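Oxidored_FMN domain-containing protein ([Pseudomonas] geniculata N1, PDB 6L6J) probably acts as a flavin- and iron-sulfur-dependent amine oxidase that oxidises 6-hydroxypseudooxynicotine, and binds FMN, a [4Fe-4S] cluster and ADP. Local coordinates at residues 476-481 with 640-645. Sequence-based numbering, arbitrary orientation.
Sequences HVIVAT and SVERIG. With ADP (adenosine-5'-diphosphate), chain D.
Val477, Ile478 and Val479 pair in parallel with Val641, Glu642 and Arg643, the strand axes 4.7 Å apart and inclined by 17°, and four backbone hydrogen bonds alternate in donor between the two segments from Val477 N to Ser640 O as far as Ile644 N to Val479 O. The imidazole of His476 adds a polar clasp where this pairing begins. With CG anti to the backbone N (chi1 -176°), the ring presents both nitrogens to segment 640-645: His476 ND1 is hydrogen-bonded to Ser640 OG at 2.9 Å, and His476 NE2 donates to Glu642 OE1 at 3.0 Å. The carboxylate oxygen sits almost in the ring plane and is approached on its anti side, the donor tilted somewhat out of the carboxylate plane; the two planes are 67° apart. Glu642 runs alongside Ile478, its OE1 3.8 Å from Ile478 CG1. Further on, the side chains of Ile478 and Ile644 cross at an angle, Ile478 CG2 lying 3.4 Å from Ile644 CD1, and Ala480 CB rests on Ile644 CG1. The other face carries Val477, Val479 and Val641 with Arg643, Val477 CB lying 4.1 Å from Val641 CG2; helix 624-632 covers that face, and helix 653-666 the isoleucine side. An alanine in place of His476 would probably leave Ser640 OG and Glu642 OE1 without their shared partner and free the carboxylate to turn. Strand 641-643 borders the five-stranded parallel sheet of a Rossmann-like domain whose strand ends meet ADP through Ala480, Thr481 and Gly645. Hydrogen bonding at both nitrogens fixes the rotation of the imidazole, and the nearby carboxylate would probably favour its protonated form.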
loop_
_atom_site.group_PDB
_atom_site.type_symbol
_atom_site.label_atom_id
_atom_site.label_comp_id
_atom_site.label_asym_id
_atom_site.label_seq_id
_atom_site.Cartn_x
_atom_site.Cartn_y
_atom_site.Cartn_z
ATOM N N HIS A 476 29.655 13.859 12.578
ATOM C CA HIS A 476 29.050 13.412 11.298
ATOM C C HIS A 476 27.915 14.358 10.916
ATOM O O HIS A 476 27.061 14.598 11.772
ATOM C CB HIS A 476 28.575 11.955 11.435
ATOM C CG HIS A 476 28.045 11.380 10.163
ATOM N ND1 HIS A 476 28.820 11.238 9.041
ATOM C CD2 HIS A 476 26.813 10.951 9.818
ATOM C CE1 HIS A 476 28.094 10.726 8.065
ATOM N NE2 HIS A 476 26.861 10.540 8.517
ATOM N N VAL A 477 27.897 14.847 9.675
ATOM C CA VAL A 477 26.802 15.717 9.141
ATOM C C VAL A 477 26.006 14.908 8.121
ATOM O O VAL A 477 26.636 14.396 7.166
ATOM C CB VAL A 477 27.328 17.006 8.480
ATOM C CG1 VAL A 477 26.184 17.851 7.929
ATOM C CG2 VAL A 477 28.203 17.817 9.428
ATOM N N ILE A 478 24.681 14.837 8.288
ATOM C CA ILE A 478 23.751 14.317 7.243
ATOM C C ILE A 478 23.037 15.525 6.631
ATOM O O ILE A 478 22.450 16.297 7.414
ATOM C CB ILE A 478 22.778 13.286 7.845
ATOM C CG1 ILE A 478 23.518 12.022 8.299
ATOM C CG2 ILE A 478 21.670 12.961 6.863
ATOM C CD1 ILE A 478 22.727 11.124 9.202
ATOM N N VAL A 479 23.131 15.714 5.310
ATOM C CA VAL A 479 22.438 16.815 4.582
ATOM C C VAL A 479 21.178 16.210 3.963
ATOM O O VAL A 479 21.331 15.274 3.147
ATOM C CB VAL A 479 23.311 17.502 3.505
ATOM C CG1 VAL A 479 22.599 18.700 2.909
ATOM C CG2 VAL A 479 24.680 17.930 4.019
ATOM N N ALA A 480 20.005 16.769 4.302
ATOM C CA ALA A 480 18.682 16.300 3.849
ATOM C C ALA A 480 17.833 17.481 3.359
ATOM O O ALA A 480 16.620 17.506 3.662
ATOM C CB ALA A 480 18.036 15.564 4.986
ATOM N N THR A 481 18.419 18.353 2.542
ATOM C CA THR A 481 17.903 19.702 2.184
ATOM C C THR A 481 16.827 19.654 1.085
ATOM O O THR A 481 16.392 20.745 0.627
ATOM C CB THR A 481 19.084 20.606 1.826
ATOM O OG1 THR A 481 19.856 19.971 0.812
ATOM C CG2 THR A 481 19.981 20.864 3.019
ATOM N N SER A 640 33.467 13.789 8.001
ATOM C CA SER A 640 32.313 12.898 7.713
ATOM C C SER A 640 31.097 13.746 7.311
ATOM O O SER A 640 30.565 14.465 8.171
ATOM C CB SER A 640 32.017 12.021 8.902
ATOM O OG SER A 640 31.590 10.723 8.510
ATOM N N VAL A 641 30.700 13.682 6.039
ATOM C CA VAL A 641 29.483 14.341 5.478
ATOM C C VAL A 641 28.843 13.443 4.407
ATOM O O VAL A 641 29.546 13.053 3.465
ATOM C CB VAL A 641 29.815 15.720 4.878
ATOM C CG1 VAL A 641 28.588 16.371 4.262
ATOM C CG2 VAL A 641 30.444 16.642 5.906
ATOM N N GLU A 642 27.541 13.171 4.525
ATOM C CA GLU A 642 26.743 12.448 3.493
ATOM C C GLU A 642 25.459 13.241 3.198
ATOM O O GLU A 642 25.077 14.078 4.037
ATOM C CB GLU A 642 26.492 11.007 3.940
ATOM C CG GLU A 642 25.256 10.818 4.787
ATOM C CD GLU A 642 25.027 9.389 5.251
ATOM O OE1 GLU A 642 25.141 9.139 6.474
ATOM O OE2 GLU A 642 24.716 8.528 4.386
ATOM N N ARG A 643 24.861 13.024 2.021
ATOM C CA ARG A 643 23.541 13.589 1.625
ATOM C C ARG A 643 22.536 12.427 1.486
ATOM O O ARG A 643 22.977 11.280 1.200
ATOM C CB ARG A 643 23.704 14.459 0.372
ATOM C CG ARG A 643 23.967 13.706 -0.926
ATOM C CD ARG A 643 24.609 14.541 -2.032
ATOM N NE ARG A 643 23.960 14.394 -3.318
ATOM C CZ ARG A 643 24.343 14.972 -4.452
ATOM N NH1 ARG A 643 25.426 15.718 -4.500
ATOM N NH2 ARG A 643 23.650 14.792 -5.562
ATOM N N ILE A 644 21.247 12.688 1.738
ATOM C CA ILE A 644 20.158 11.662 1.706
ATOM C C ILE A 644 18.833 12.297 1.279
ATOM O O ILE A 644 18.644 13.498 1.514
ATOM C CB ILE A 644 19.996 10.982 3.066
ATOM C CG1 ILE A 644 19.834 12.012 4.177
ATOM C CG2 ILE A 644 21.141 10.031 3.345
ATOM C CD1 ILE A 644 19.045 11.493 5.363
ATOM N N GLY A 645 17.969 11.510 0.641
ATOM C CA GLY A 645 16.618 11.927 0.237
ATOM C C GLY A 645 16.602 12.737 -1.047
ATOM O O GLY A 645 17.463 12.494 -1.931
HETATM P PB ADP D . 13.203 15.167 1.844
HETATM O O1B ADP D . 13.180 15.078 3.353
HETATM O O2B ADP D . 12.080 14.379 1.170
HETATM O O3B ADP D . 14.564 14.861 1.271
HETATM P PA ADP D . 12.164 17.897 2.085
HETATM O O1A ADP D . 10.963 17.301 2.739
HETATM O O2A ADP D . 11.972 18.890 1.001
HETATM O O3A ADP D . 12.999 16.706 1.446
HETATM O "O5'" ADP D . 13.170 18.456 3.217
HETATM C "C5'" ADP D . 14.015 19.610 3.000
HETATM C "C4'" ADP D . 13.916 20.536 4.188
HETATM O "O4'" ADP D . 15.240 21.067 4.471
HETATM C "C3'" ADP D . 13.018 21.770 3.990
HETATM O "O3'" ADP D . 12.359 22.181 5.182
HETATM C "C2'" ADP D . 14.046 22.816 3.544
HETATM O "O2'" ADP D . 13.620 24.162 3.616
HETATM C "C1'" ADP D . 15.152 22.472 4.536
HETATM N N9 ADP D . 16.445 23.091 4.244
HETATM C C8 ADP D . 17.023 23.314 3.015
HETATM N N7 ADP D . 18.183 23.916 3.092
HETATM C C5 ADP D . 18.376 24.124 4.457
HETATM C C6 ADP D . 19.420 24.719 5.203
HETATM N N6 ADP D . 20.522 25.223 4.664
HETATM N N1 ADP D . 19.297 24.753 6.553
HETATM C C2 ADP D . 18.197 24.227 7.102
HETATM N N3 ADP D . 17.162 23.641 6.507
HETATM C C4 ADP D . 17.310 23.617 5.173
#